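Local coordinates for calcium uptake protein 3, mitochondrial (Homo sapiens, PDB 6AGI), which senses calcium through its EF-hands and, as a disulfide-linked heterodimer with MICU1, regulates the mitochondrial calcium uniporter in the central nervous system and skeletal muscle, at residues 32-37 / 82-87; 63-68 / 209-214; 69-74 / 214-219; 293-298 / 339-344. One frame throughout, in Å; residues are numbered along the deposited sequence.

Interaction 1 (32-37 / 82-87); sequences FMTPYD and LKEKGV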
loop_
_atom_site.group_PDB
_atom_site.type_symbol
_atom_site.label_atom_id
_atom_site.label_comp_id
_atom_site.label_asym_id
_atom_site.label_seq_id
_atom_site.Cartn_x
_atom_site.Cartn_y
_atom_site.Cartn_z
ATOM N N PHE B 32 -2.137 23.540 -22.418
ATOM C CA PHE B 32 -3.289 22.860 -21.846
ATOM C C PHE B 32 -3.642 21.605 -22.620
ATOM O O PHE B 32 -3.396 21.468 -23.818
ATOM C CB PHE B 32 -4.544 23.745 -21.786
ATOM C CG PHE B 32 -4.399 24.913 -20.892
ATOM C CD1 PHE B 32 -4.571 24.773 -19.534
ATOM C CD2 PHE B 32 -4.070 26.146 -21.405
ATOM C CE1 PHE B 32 -4.429 25.855 -18.693
ATOM C CE2 PHE B 32 -3.919 27.245 -20.575
ATOM C CZ PHE B 32 -4.103 27.100 -19.215
ATOM N N MET B 33 -4.318 20.734 -21.904
ATOM C CA MET B 33 -4.899 19.518 -22.423
ATOM C C MET B 33 -6.399 19.779 -22.540
ATOM O O MET B 33 -6.969 20.489 -21.703
ATOM C CB MET B 33 -4.563 18.424 -21.396
ATOM C CG MET B 33 -4.401 16.998 -21.804
ATOM S SD MET B 33 -3.623 16.133 -20.417
ATOM C CE MET B 33 -2.310 15.311 -21.249
ATOM N N THR B 34 -7.046 19.275 -23.587
ATOM C CA THR B 34 -8.503 19.247 -23.545
ATOM C C THR B 34 -8.969 17.958 -22.892
ATOM O O THR B 34 -8.176 17.035 -22.674
ATOM C CB THR B 34 -9.086 19.375 -24.940
ATOM O OG1 THR B 34 -8.562 18.338 -25.771
ATOM C CG2 THR B 34 -8.774 20.732 -25.512
ATOM N N PRO B 35 -10.256 17.859 -22.537
ATOM C CA PRO B 35 -10.736 16.577 -21.991
ATOM C C PRO B 35 -10.507 15.417 -22.946
ATOM O O PRO B 35 -10.119 14.325 -22.500
ATOM C CB PRO B 35 -12.214 16.847 -21.725
ATOM C CG PRO B 35 -12.251 18.338 -21.477
ATOM C CD PRO B 35 -11.263 18.930 -22.418
ATOM N N TYR B 36 -10.691 15.622 -24.258
ATOM C CA TYR B 36 -10.341 14.557 -25.199
ATOM C C TYR B 36 -8.840 14.247 -25.129
ATOM O O TYR B 36 -8.442 13.076 -25.038
ATOM C CB TYR B 36 -10.757 14.923 -26.633
ATOM C CG TYR B 36 -10.658 13.772 -27.612
ATOM C CD1 TYR B 36 -10.954 12.469 -27.214
ATOM C CD2 TYR B 36 -10.289 13.977 -28.928
ATOM C CE1 TYR B 36 -10.869 11.395 -28.101
ATOM C CE2 TYR B 36 -10.196 12.909 -29.837
ATOM C CZ TYR B 36 -10.491 11.619 -29.415
ATOM O OH TYR B 36 -10.418 10.541 -30.287
ATOM N N ASP B 37 -7.994 15.287 -25.076
ATOM C CA ASP B 37 -6.558 15.039 -25.028
ATOM C C ASP B 37 -6.173 14.242 -23.797
ATOM O O ASP B 37 -5.271 13.395 -23.866
ATOM C CB ASP B 37 -5.765 16.346 -24.998
ATOM C CG ASP B 37 -5.722 17.044 -26.321
ATOM O OD1 ASP B 37 -5.555 16.358 -27.356
ATOM O OD2 ASP B 37 -5.787 18.292 -26.302
ATOM N N LEU B 82 -18.003 16.785 -22.765
ATOM C CA LEU B 82 -17.003 17.837 -22.961
ATOM C C LEU B 82 -15.912 17.320 -23.875
ATOM O O LEU B 82 -14.818 16.977 -23.432
ATOM C CB LEU B 82 -16.354 18.210 -21.648
ATOM C CG LEU B 82 -17.052 19.015 -20.616
ATOM C CD1 LEU B 82 -16.041 19.233 -19.493
ATOM C CD2 LEU B 82 -17.374 20.226 -21.364
ATOM N N LYS B 83 -16.168 17.274 -25.160
ATOM C CA LYS B 83 -15.148 16.562 -25.919
ATOM C C LYS B 83 -13.889 17.407 -26.041
ATOM O O LYS B 83 -12.857 17.085 -25.446
ATOM C CB LYS B 83 -15.643 16.159 -27.313
ATOM C CG LYS B 83 -14.705 15.190 -28.022
ATOM C CD LYS B 83 -15.173 14.863 -29.430
ATOM C CE LYS B 83 -14.089 14.047 -30.163
ATOM N NZ LYS B 83 -14.246 14.072 -31.664
ATOM N N GLU B 84 -13.969 18.525 -26.748
ATOM C CA GLU B 84 -12.798 19.365 -26.905
ATOM C C GLU B 84 -13.076 20.777 -26.427
ATOM O O GLU B 84 -12.229 21.667 -26.586
ATOM C CB GLU B 84 -12.339 19.323 -28.366
ATOM C CG GLU B 84 -11.846 17.928 -28.730
ATOM C CD GLU B 84 -10.926 17.893 -29.940
ATOM O OE1 GLU B 84 -11.422 17.702 -31.076
ATOM O OE2 GLU B 84 -9.691 18.045 -29.729
ATOM N N LYS B 85 -14.249 20.961 -25.826
ATOM C CA LYS B 85 -14.642 22.240 -25.253
ATOM C C LYS B 85 -14.256 22.363 -23.770
ATOM O O LYS B 85 -15.129 22.505 -22.913
ATOM C CB LYS B 85 -16.146 22.463 -25.424
ATOM C CG LYS B 85 -16.611 22.474 -26.871
ATOM C CD LYS B 85 -18.111 22.701 -26.967
ATOM C CE LYS B 85 -18.882 21.610 -26.243
ATOM N NZ LYS B 85 -18.603 20.262 -26.808
ATOM N N GLY B 86 -12.961 22.323 -23.468
ATOM C CA GLY B 86 -12.476 22.476 -22.097
ATOM C C GLY B 86 -10.962 22.513 -22.063
ATOM O O GLY B 86 -10.290 22.222 -23.058
ATOM N N VAL B 87 -10.423 22.845 -20.885
ATOM C CA VAL B 87 -8.968 22.966 -20.707
ATOM C C VAL B 87 -8.534 22.342 -19.390
ATOM O O VAL B 87 -9.169 22.532 -18.346
ATOM C CB VAL B 87 -8.437 24.421 -20.774
ATOM C CG1 VAL B 87 -8.515 24.945 -22.184
ATOM C CG2 VAL B 87 -9.154 25.349 -19.793
#
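Tyr-36 and Lys-83 each hold CG trans to their own backbone N (chi1 -169° in both), which sends the two side chains off side by side in the same direction. Lys-83 CE therefore lies over one face of the phenol ring, 4.1 Å from the Tyr-36 centroid, a CH-pi contact; any cation-pi pull from NZ is weak at most. Between the backbones, Tyr-36 N donates to Lys-83 O at 2.9 Å. Thr-34 caps helix 35-43: its OG1 accepts from Asp-37 N at 3.2 Å, while Asp-37 OD2 takes Thr-34 N, a capping box. Thr-34 CG2 packs against the carbonyl oxygens of Glu-84 and Gly-86. With an alanine at Thr-34, Asp-37 N would probably lose its cap and a gap would open beside Gly-86 O. Pro-35 CG meets Leu-82 CB at 4.1 Å, and Val-87 CB lies against the Phe-32 ring. First-turn N-H groups of helix 35-43 thus find acceptors in both its own cap and the 82-87 loop, between helices 78-81 and 90-101.

Interaction 2 (63-68 / 209-214); sequences QMLAET and DTTLLV
Leu-65, near the end of helix 58-66, packs against the N-terminal turn of helix 211-217, a helix-to-helix contact that no hydrogen bond crosses. The apolar part rests largely on its two methyls. CD1 reaches Asp-209, 3.7 Å from Asp-209 CB, and also faces Val-214 CG2 at 4.3 Å; CD2 reaches the start of the helix, 3.4 Å from Thr-211 OG1. That hydroxyl has its polar partner in Val-87 N, so the methyl merely covers it. Thr-68 adds a second patch: its CB lies 4.0 Å from Val-214 CG1, and its CG2, placed trans to the backbone N (OG1 chi1 -49°), lies 3.8 Å from Thr-211 O.

The polar bonds stay within each segment or lead outside the pair. Thr-210 is the N-cap of helix 211-217; its OG1 accepts weakly from Leu-213 N and is also bonded to Glu-92. Leu-65 O is gripped twice, by Thr-68 N and by the Thr-68 hydroxyl. With an alanine at Thr-68, Leu-65 O would probably keep just the backbone donor of the two, and a gap would be likely to open beside Thr-211 O, where the methyl had been. The hydroxyl bond, Thr-68 OG1 to Leu-65 O at 2.6 Å, lies in the carbonyl plane, on a lone pair.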
loop_
_atom_site.group_PDB
_atom_site.type_symbol
_atom_site.label_atom_id
_atom_site.label_comp_id
_atom_site.label_asym_id
_atom_site.label_seq_id
_atom_site.Cartn_x
_atom_site.Cartn_y
_atom_site.Cartn_z
ATOM N N GLN B 63 -14.959 31.911 -23.215
ATOM C CA GLN B 63 -16.179 31.437 -23.863
ATOM C C GLN B 63 -16.198 29.911 -23.942
ATOM O O GLN B 63 -17.248 29.290 -23.738
ATOM C CB GLN B 63 -16.336 32.056 -25.255
ATOM C CG GLN B 63 -17.806 32.186 -25.718
ATOM C CD GLN B 63 -18.300 30.988 -26.541
ATOM O OE1 GLN B 63 -17.603 30.498 -27.432
ATOM N NE2 GLN B 63 -19.503 30.509 -26.227
ATOM N N MET B 64 -15.045 29.289 -24.228
ATOM C CA MET B 64 -14.965 27.825 -24.210
ATOM C C MET B 64 -15.438 27.255 -22.872
ATOM O O MET B 64 -16.166 26.255 -22.838
ATOM C CB MET B 64 -13.519 27.395 -24.470
ATOM C CG MET B 64 -13.166 25.917 -24.293
ATOM S SD MET B 64 -11.776 25.478 -25.396
ATOM C CE MET B 64 -12.541 25.645 -27.011
ATOM N N LEU B 65 -15.094 27.926 -21.764
ATOM C CA LEU B 65 -15.488 27.474 -20.428
ATOM C C LEU B 65 -16.905 27.849 -20.024
ATOM O O LEU B 65 -17.504 27.139 -19.206
ATOM C CB LEU B 65 -14.541 28.031 -19.367
ATOM C CG LEU B 65 -13.072 27.624 -19.332
ATOM C CD1 LEU B 65 -12.230 28.380 -18.300
ATOM C CD2 LEU B 65 -13.039 26.113 -19.140
ATOM N N ALA B 66 -17.441 28.964 -20.534
ATOM C CA ALA B 66 -18.768 29.415 -20.111
ATOM C C ALA B 66 -19.837 28.320 -20.126
ATOM O O ALA B 66 -20.810 28.408 -19.368
ATOM C CB ALA B 66 -19.215 30.575 -20.999
ATOM N N GLU B 67 -19.666 27.282 -20.943
ATOM C CA GLU B 67 -20.587 26.150 -20.940
ATOM C C GLU B 67 -20.546 25.279 -19.681
ATOM O O GLU B 67 -21.595 24.775 -19.264
ATOM C CB GLU B 67 -20.303 25.285 -22.153
ATOM C CG GLU B 67 -18.901 24.753 -22.086
ATOM C CD GLU B 67 -18.820 23.385 -21.480
ATOM O OE1 GLU B 67 -19.868 22.712 -21.374
ATOM O OE2 GLU B 67 -17.713 23.066 -21.006
ATOM N N THR B 68 -19.392 25.162 -19.016
ATOM C CA THR B 68 -19.051 23.956 -18.252
ATOM C C THR B 68 -20.202 23.477 -17.363
ATOM O O THR B 68 -20.782 24.278 -16.613
ATOM C CB THR B 68 -17.833 24.225 -17.372
ATOM O OG1 THR B 68 -16.817 24.826 -18.173
ATOM C CG2 THR B 68 -17.293 22.913 -16.829
ATOM N N ASP B 209 -8.651 30.342 -15.308
ATOM C CA ASP B 209 -9.707 29.391 -14.991
ATOM C C ASP B 209 -9.589 28.172 -15.895
ATOM O O ASP B 209 -9.055 28.241 -17.001
ATOM C CB ASP B 209 -11.086 30.034 -15.181
ATOM C CG ASP B 209 -11.603 30.704 -13.927
ATOM O OD1 ASP B 209 -10.825 30.828 -12.956
ATOM O OD2 ASP B 209 -12.775 31.138 -13.931
ATOM N N THR B 210 -10.057 27.035 -15.400
ATOM C CA THR B 210 -9.945 25.779 -16.118
ATOM C C THR B 210 -11.285 25.069 -16.021
ATOM O O THR B 210 -12.208 25.532 -15.336
ATOM C CB THR B 210 -8.822 24.879 -15.575
ATOM O OG1 THR B 210 -9.016 24.636 -14.175
ATOM C CG2 THR B 210 -7.433 25.480 -15.821
ATOM N N THR B 211 -11.401 23.944 -16.741
ATOM C CA THR B 211 -12.655 23.196 -16.711
ATOM C C THR B 211 -12.937 22.630 -15.326
ATOM O O THR B 211 -14.056 22.753 -14.826
ATOM C CB THR B 211 -12.655 22.107 -17.785
ATOM O OG1 THR B 211 -12.973 22.706 -19.050
ATOM C CG2 THR B 211 -13.629 20.952 -17.442
ATOM N N LEU B 212 -11.942 22.018 -14.677
ATOM C CA LEU B 212 -12.217 21.472 -13.350
ATOM C C LEU B 212 -12.470 22.586 -12.342
ATOM O O LEU B 212 -13.283 22.426 -11.425
ATOM C CB LEU B 212 -11.078 20.562 -12.891
ATOM C CG LEU B 212 -11.171 19.213 -13.598
ATOM C CD1 LEU B 212 -10.091 18.277 -13.089
ATOM C CD2 LEU B 212 -12.589 18.586 -13.453
ATOM N N LEU B 213 -11.822 23.734 -12.526
ATOM C CA LEU B 213 -12.008 24.848 -11.609
ATOM C C LEU B 213 -13.441 25.406 -11.681
ATOM O O LEU B 213 -14.087 25.634 -10.646
ATOM C CB LEU B 213 -10.968 25.903 -11.953
ATOM C CG LEU B 213 -10.128 26.567 -10.887
ATOM C CD1 LEU B 213 -9.491 25.530 -10.006
ATOM C CD2 LEU B 213 -9.067 27.409 -11.603
ATOM N N VAL B 214 -13.966 25.600 -12.898
ATOM C CA VAL B 214 -15.337 26.086 -13.079
ATOM C C VAL B 214 -16.359 24.995 -12.750
ATOM O O VAL B 214 -17.412 25.258 -12.144
ATOM C CB VAL B 214 -15.509 26.621 -14.513
ATOM C CG1 VAL B 214 -16.922 27.069 -14.748
ATOM C CG2 VAL B 214 -14.589 27.811 -14.706
#

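Interaction 3 (69-74 / 214-219); sequences PPVWKG and VHFFGK
Pro-70 and His-215 bring the backbones together, their CA atoms 5.0 Å apart, where the loop after helix 58-66 passes the C-terminal half of helix 211-217. A short 3-10 segment, 71-72, packs against helix 211-217; Gly-218, with a positive phi of 77°, has left helical geometry, though its N still bonds to Val-214 O.

His-215 carries the contact. With CG trans to the backbone N (chi1 176°), its imidazole extends from the helix to the loop, where ND1 donates to Pro-69 O. The bond is bent, and the oxygen is tilted from the ring plane. One face of the same ring receives Val-71 CA in a CH-pi contact, 3.8 Å from the centroid, so the imidazole is held both at ND1 and over a face. Val-71 crosses the histidine at about a right angle, and its CG2 lies 3.9 Å from His-215 NE2. That methyl also meets the edge of the Phe-216 ring, CD1 at 4.4 Å; Phe-216 in turn packs edge-to-face with Phe-233. The first calcium site is not in contact: the side chains of Val-71 and the calcium ligand Met-121 are about 10 Å apart. His-215 ND1 sits 2.7 Å from Pro-69 O, 38° out of the carbonyl plane.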
loop_
_atom_site.group_PDB
_atom_site.type_symbol
_atom_site.label_atom_id
_atom_site.label_comp_id
_atom_site.label_asym_id
_atom_site.label_seq_id
_atom_site.Cartn_x
_atom_site.Cartn_y
_atom_site.Cartn_z
ATOM N N PRO B 69 -20.505 22.177 -17.351
ATOM C CA PRO B 69 -21.603 21.699 -16.517
ATOM C C PRO B 69 -21.234 21.880 -15.061
ATOM O O PRO B 69 -20.064 21.720 -14.691
ATOM C CB PRO B 69 -21.713 20.204 -16.868
ATOM C CG PRO B 69 -20.952 20.030 -18.161
ATOM C CD PRO B 69 -19.875 21.089 -18.127
ATOM N N PRO B 70 -22.192 22.228 -14.213
ATOM C CA PRO B 70 -21.915 22.282 -12.779
ATOM C C PRO B 70 -21.646 20.881 -12.246
ATOM O O PRO B 70 -21.857 19.867 -12.922
ATOM C CB PRO B 70 -23.182 22.888 -12.174
ATOM C CG PRO B 70 -24.236 22.754 -13.222
ATOM C CD PRO B 70 -23.597 22.515 -14.546
ATOM N N VAL B 71 -21.182 20.837 -10.996
ATOM C CA VAL B 71 -20.734 19.567 -10.450
ATOM C C VAL B 71 -21.876 18.556 -10.416
ATOM O O VAL B 71 -21.669 17.350 -10.625
ATOM C CB VAL B 71 -20.098 19.804 -9.069
ATOM C CG1 VAL B 71 -21.159 20.187 -8.062
ATOM C CG2 VAL B 71 -19.328 18.581 -8.617
ATOM N N TRP B 72 -23.094 19.018 -10.235
ATOM C CA TRP B 72 -24.153 18.031 -10.096
ATOM C C TRP B 72 -24.550 17.372 -11.420
ATOM O O TRP B 72 -25.390 16.469 -11.417
ATOM C CB TRP B 72 -25.357 18.679 -9.419
ATOM C CG TRP B 72 -25.840 19.947 -10.077
ATOM C CD1 TRP B 72 -25.420 21.216 -9.812
ATOM C CD2 TRP B 72 -26.835 20.059 -11.108
ATOM N NE1 TRP B 72 -26.087 22.109 -10.611
ATOM C CE2 TRP B 72 -26.958 21.425 -11.419
ATOM C CE3 TRP B 72 -27.620 19.133 -11.808
ATOM C CZ2 TRP B 72 -27.841 21.895 -12.395
ATOM C CZ3 TRP B 72 -28.502 19.599 -12.775
ATOM C CH2 TRP B 72 -28.606 20.968 -13.059
ATOM N N LYS B 73 -23.902 17.746 -12.478
ATOM C CA LYS B 73 -24.100 17.154 -13.752
ATOM C C LYS B 73 -22.996 16.145 -14.066
ATOM O O LYS B 73 -22.853 15.777 -15.180
ATOM C CB LYS B 73 -24.159 18.198 -14.816
ATOM C CG LYS B 73 -25.382 19.021 -14.773
ATOM C CD LYS B 73 -25.927 19.143 -16.155
ATOM C CE LYS B 73 -26.440 17.832 -16.646
ATOM N NZ LYS B 73 -27.389 17.326 -15.662
ATOM N N GLY B 74 -22.219 15.738 -13.070
ATOM C CA GLY B 74 -21.185 14.748 -13.267
ATOM C C GLY B 74 -21.756 13.411 -13.695
ATOM O O GLY B 74 -22.880 13.046 -13.350
ATOM N N VAL B 214 -13.966 25.600 -12.898
ATOM C CA VAL B 214 -15.337 26.086 -13.079
ATOM C C VAL B 214 -16.359 24.995 -12.750
ATOM O O VAL B 214 -17.412 25.258 -12.144
ATOM C CB VAL B 214 -15.509 26.621 -14.513
ATOM C CG1 VAL B 214 -16.922 27.069 -14.748
ATOM C CG2 VAL B 214 -14.589 27.811 -14.706
ATOM N N HIS B 215 -16.072 23.761 -13.143
ATOM C CA HIS B 215 -16.974 22.666 -12.837
ATOM C C HIS B 215 -17.159 22.523 -11.328
ATOM O O HIS B 215 -18.277 22.280 -10.859
ATOM C CB HIS B 215 -16.422 21.379 -13.449
ATOM C CG HIS B 215 -17.222 20.159 -13.119
ATOM N ND1 HIS B 215 -18.378 19.827 -13.784
ATOM C CD2 HIS B 215 -17.031 19.187 -12.199
ATOM C CE1 HIS B 215 -18.866 18.703 -13.291
ATOM N NE2 HIS B 215 -18.069 18.295 -12.323
ATOM N N PHE B 216 -16.072 22.693 -10.553
ATOM C CA PHE B 216 -16.081 22.490 -9.099
ATOM C C PHE B 216 -16.645 23.689 -8.357
ATOM O O PHE B 216 -17.507 23.532 -7.485
ATOM C CB PHE B 216 -14.667 22.204 -8.590
ATOM C CG PHE B 216 -14.209 20.796 -8.838
ATOM C CD1 PHE B 216 -15.128 19.760 -8.973
ATOM C CD2 PHE B 216 -12.867 20.504 -8.947
ATOM C CE1 PHE B 216 -14.701 18.449 -9.194
ATOM C CE2 PHE B 216 -12.435 19.207 -9.179
ATOM C CZ PHE B 216 -13.354 18.174 -9.294
ATOM N N PHE B 217 -16.146 24.893 -8.659
ATOM C CA PHE B 217 -16.475 26.074 -7.869
ATOM C C PHE B 217 -17.237 27.135 -8.653
ATOM O O PHE B 217 -17.307 28.284 -8.205
ATOM C CB PHE B 217 -15.210 26.678 -7.280
ATOM C CG PHE B 217 -14.255 25.651 -6.774
ATOM C CD1 PHE B 217 -14.495 24.994 -5.573
ATOM C CD2 PHE B 217 -13.128 25.317 -7.500
ATOM C CE1 PHE B 217 -13.624 24.032 -5.103
ATOM C CE2 PHE B 217 -12.267 24.354 -7.036
ATOM C CZ PHE B 217 -12.524 23.708 -5.834
ATOM N N GLY B 218 -17.792 26.796 -9.814
ATOM C CA GLY B 218 -18.617 27.743 -10.527
ATOM C C GLY B 218 -17.816 28.797 -11.258
ATOM O O GLY B 218 -16.584 28.863 -11.194
ATOM N N LYS B 219 -18.554 29.660 -11.962
ATOM C CA LYS B 219 -17.923 30.669 -12.804
ATOM C C LYS B 219 -17.362 31.812 -11.973
ATOM O O LYS B 219 -16.399 32.467 -12.392
ATOM C CB LYS B 219 -18.920 31.205 -13.833
ATOM C CG LYS B 219 -19.098 30.339 -15.079
ATOM C CD LYS B 219 -20.008 29.126 -14.812
ATOM C CE LYS B 219 -20.384 28.390 -16.103
ATOM N NZ LYS B 219 -21.116 27.111 -15.827
#

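Interaction 4 (293-298 / 339-344); sequences FDEFRS and KFSPHL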
loop_
_atom_site.group_PDB
_atom_site.type_symbol
_atom_site.label_atom_id
_atom_site.label_comp_id
_atom_site.label_asym_id
_atom_site.label_seq_id
_atom_site.Cartn_x
_atom_site.Cartn_y
_atom_site.Cartn_z
ATOM N N PHE B 293 -18.002 -6.359 -18.857
ATOM C CA PHE B 293 -17.514 -5.092 -18.308
ATOM C C PHE B 293 -17.485 -5.122 -16.790
ATOM O O PHE B 293 -16.610 -4.509 -16.163
ATOM C CB PHE B 293 -18.360 -3.907 -18.738
ATOM C CG PHE B 293 -17.878 -2.614 -18.165
ATOM C CD1 PHE B 293 -16.655 -2.070 -18.552
ATOM C CD2 PHE B 293 -18.642 -1.932 -17.239
ATOM C CE1 PHE B 293 -16.205 -0.849 -18.023
ATOM C CE2 PHE B 293 -18.199 -0.719 -16.697
ATOM C CZ PHE B 293 -16.976 -0.179 -17.086
ATOM N N ASP B 294 -18.457 -5.790 -16.178
ATOM C CA ASP B 294 -18.463 -5.841 -14.728
ATOM C C ASP B 294 -17.207 -6.526 -14.220
ATOM O O ASP B 294 -16.639 -6.114 -13.203
ATOM C CB ASP B 294 -19.715 -6.553 -14.227
ATOM C CG ASP B 294 -20.896 -5.622 -14.118
ATOM O OD1 ASP B 294 -20.688 -4.388 -14.242
ATOM O OD2 ASP B 294 -22.030 -6.128 -13.929
ATOM N N GLU B 295 -16.770 -7.583 -14.914
ATOM C CA GLU B 295 -15.591 -8.333 -14.487
ATOM C C GLU B 295 -14.325 -7.522 -14.690
ATOM O O GLU B 295 -13.428 -7.535 -13.843
ATOM C CB GLU B 295 -15.513 -9.670 -15.234
ATOM C CG GLU B 295 -16.678 -10.602 -14.935
ATOM C CD GLU B 295 -16.764 -11.764 -15.891
ATOM O OE1 GLU B 295 -15.916 -11.845 -16.801
ATOM O OE2 GLU B 295 -17.721 -12.564 -15.763
ATOM N N PHE B 296 -14.252 -6.804 -15.804
ATOM C CA PHE B 296 -13.110 -5.952 -16.107
ATOM C C PHE B 296 -12.998 -4.817 -15.081
ATOM O O PHE B 296 -11.906 -4.535 -14.556
ATOM C CB PHE B 296 -13.294 -5.529 -17.573
ATOM C CG PHE B 296 -12.388 -4.458 -18.083
ATOM C CD1 PHE B 296 -12.597 -3.126 -17.805
ATOM C CD2 PHE B 296 -11.344 -4.806 -18.920
ATOM C CE1 PHE B 296 -11.761 -2.156 -18.343
ATOM C CE2 PHE B 296 -10.500 -3.857 -19.461
ATOM C CZ PHE B 296 -10.700 -2.528 -19.167
ATOM N N ARG B 297 -14.129 -4.201 -14.727
ATOM C CA ARG B 297 -14.140 -3.203 -13.656
ATOM C C ARG B 297 -13.798 -3.823 -12.307
ATOM O O ARG B 297 -13.094 -3.205 -11.505
ATOM C CB ARG B 297 -15.491 -2.468 -13.621
ATOM C CG ARG B 297 -15.505 -1.242 -12.711
ATOM C CD ARG B 297 -16.772 -0.346 -12.831
ATOM N NE ARG B 297 -18.044 -1.052 -12.914
ATOM C CZ ARG B 297 -19.229 -0.444 -12.930
ATOM N NH1 ARG B 297 -19.311 0.883 -12.875
ATOM N NH2 ARG B 297 -20.336 -1.169 -12.983
ATOM N N SER B 298 -14.375 -4.986 -11.995
ATOM C CA SER B 298 -14.012 -5.710 -10.782
ATOM C C SER B 298 -12.505 -5.813 -10.658
ATOM O O SER B 298 -11.913 -5.444 -9.635
ATOM C CB SER B 298 -14.642 -7.092 -10.802
ATOM O OG SER B 298 -15.951 -7.023 -10.267
ATOM N N LYS B 339 -16.564 -9.181 -5.533
ATOM C CA LYS B 339 -16.887 -10.567 -5.855
ATOM C C LYS B 339 -16.446 -10.809 -7.292
ATOM O O LYS B 339 -17.025 -10.242 -8.229
ATOM C CB LYS B 339 -18.378 -10.864 -5.657
ATOM C CG LYS B 339 -18.891 -10.581 -4.238
ATOM C CD LYS B 339 -20.336 -11.030 -4.013
ATOM C CE LYS B 339 -20.935 -10.408 -2.729
ATOM N NZ LYS B 339 -22.352 -9.900 -2.859
ATOM N N PHE B 340 -15.415 -11.639 -7.450
ATOM C CA PHE B 340 -14.883 -12.023 -8.748
ATOM C C PHE B 340 -15.678 -13.224 -9.234
ATOM O O PHE B 340 -15.951 -14.142 -8.450
ATOM C CB PHE B 340 -13.413 -12.415 -8.631
ATOM C CG PHE B 340 -12.431 -11.267 -8.652
ATOM C CD1 PHE B 340 -12.800 -9.974 -8.329
ATOM C CD2 PHE B 340 -11.104 -11.510 -8.989
ATOM C CE1 PHE B 340 -11.855 -8.963 -8.352
ATOM C CE2 PHE B 340 -10.167 -10.510 -9.010
ATOM C CZ PHE B 340 -10.532 -9.248 -8.703
ATOM N N SER B 341 -16.072 -13.215 -10.507
ATOM C CA SER B 341 -16.662 -14.405 -11.088
ATOM C C SER B 341 -15.627 -15.528 -11.169
ATOM O O SER B 341 -14.429 -15.273 -11.314
ATOM C CB SER B 341 -17.198 -14.106 -12.476
ATOM O OG SER B 341 -16.145 -13.884 -13.404
ATOM N N PRO B 342 -16.062 -16.789 -11.085
ATOM C CA PRO B 342 -15.110 -17.890 -11.279
ATOM C C PRO B 342 -14.488 -17.852 -12.645
ATOM O O PRO B 342 -13.375 -18.353 -12.841
ATOM C CB PRO B 342 -15.969 -19.146 -11.084
ATOM C CG PRO B 342 -17.096 -18.677 -10.231
ATOM C CD PRO B 342 -17.400 -17.291 -10.734
ATOM N N HIS B 343 -15.189 -17.288 -13.620
ATOM C CA HIS B 343 -14.559 -17.109 -14.913
ATOM C C HIS B 343 -13.387 -16.135 -14.818
ATOM O O HIS B 343 -12.299 -16.406 -15.340
ATOM C CB HIS B 343 -15.564 -16.628 -15.950
ATOM C CG HIS B 343 -14.944 -16.460 -17.296
ATOM N ND1 HIS B 343 -14.835 -15.238 -17.921
ATOM C CD2 HIS B 343 -14.340 -17.360 -18.107
ATOM C CE1 HIS B 343 -14.216 -15.398 -19.077
ATOM N NE2 HIS B 343 -13.905 -16.674 -19.213
ATOM N N LEU B 344 -13.587 -14.998 -14.145
ATOM C CA LEU B 344 -12.504 -14.026 -14.005
ATOM C C LEU B 344 -11.321 -14.636 -13.273
ATOM O O LEU B 344 -10.174 -14.523 -13.719
ATOM C CB LEU B 344 -12.991 -12.778 -13.264
ATOM C CG LEU B 344 -11.969 -11.653 -13.027
ATOM C CD1 LEU B 344 -11.476 -11.101 -14.351
ATOM C CD2 LEU B 344 -12.555 -10.531 -12.192
#
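Glu-295 begins the contact, directed from helix 293-304 at the N-terminus of helix 342-352. Its chain runs extended beyond CG, and OE2 accepts a weak hydrogen bond from Ser-341 OG at 3.1 Å. That serine is the N-cap of helix 342-352: the same OG accepts from Leu-344 N at 2.9 Å, so one hydroxyl joins the cap to the carboxylate. The other oxygen, OE1, lies near the plane of the His-343 ring at its edge, 3.7 Å from ND1, the carboxylate and ring planes turned 47° apart; OE1 also takes a weak bond from Thr-292 N. The backbone O of Glu-295 is approached by Leu-344 CD2 at 3.5 Å.

One turn on, Ser-298 closes the patch. Its OG bonds weakly back to Asp-294 O, while its CB stands 4.2 Å from Phe-340 CE1 and 4.3 Å from Leu-344 CD2. Leu-344 CD2 lies over one face of the Phe-340 ring, and this ring packs edge-to-face on Phe-302. The contact joins the exiting helix of the degenerate EF-hand 2 to the entering helix of EF-hand 3. The negative charge of Glu-295, at a capped helix N-terminus, would probably be favoured by the helix dipole. Polar contacts at Ser-341 and apolar ones at Leu-344 and Phe-340 thus join the two EF-hands.

Interactions 1, 2 and 3 form one cluster in the N-terminal part, with centres 9 to 15 Å apart and segments that alternate along the chain. Interactions 2 and 3 share Val-214 and helix 211-217, and are stitched by Lys-219 NZ to Thr-68 O, 3.0 Å. Interactions 1 and 2 touch through Val-87 O and Thr-211 N at 3.1 Å, a probable hydrogen bond. Thus helix 211-217, far along the sequence, packs against helix 58-66, the loop after it and the 82-87 loop, joining early parts of the chain. Interaction 4 follows in series, its centre 31 to 37 Å from the others, and joins EF-hands 2 and 3 in a separate region.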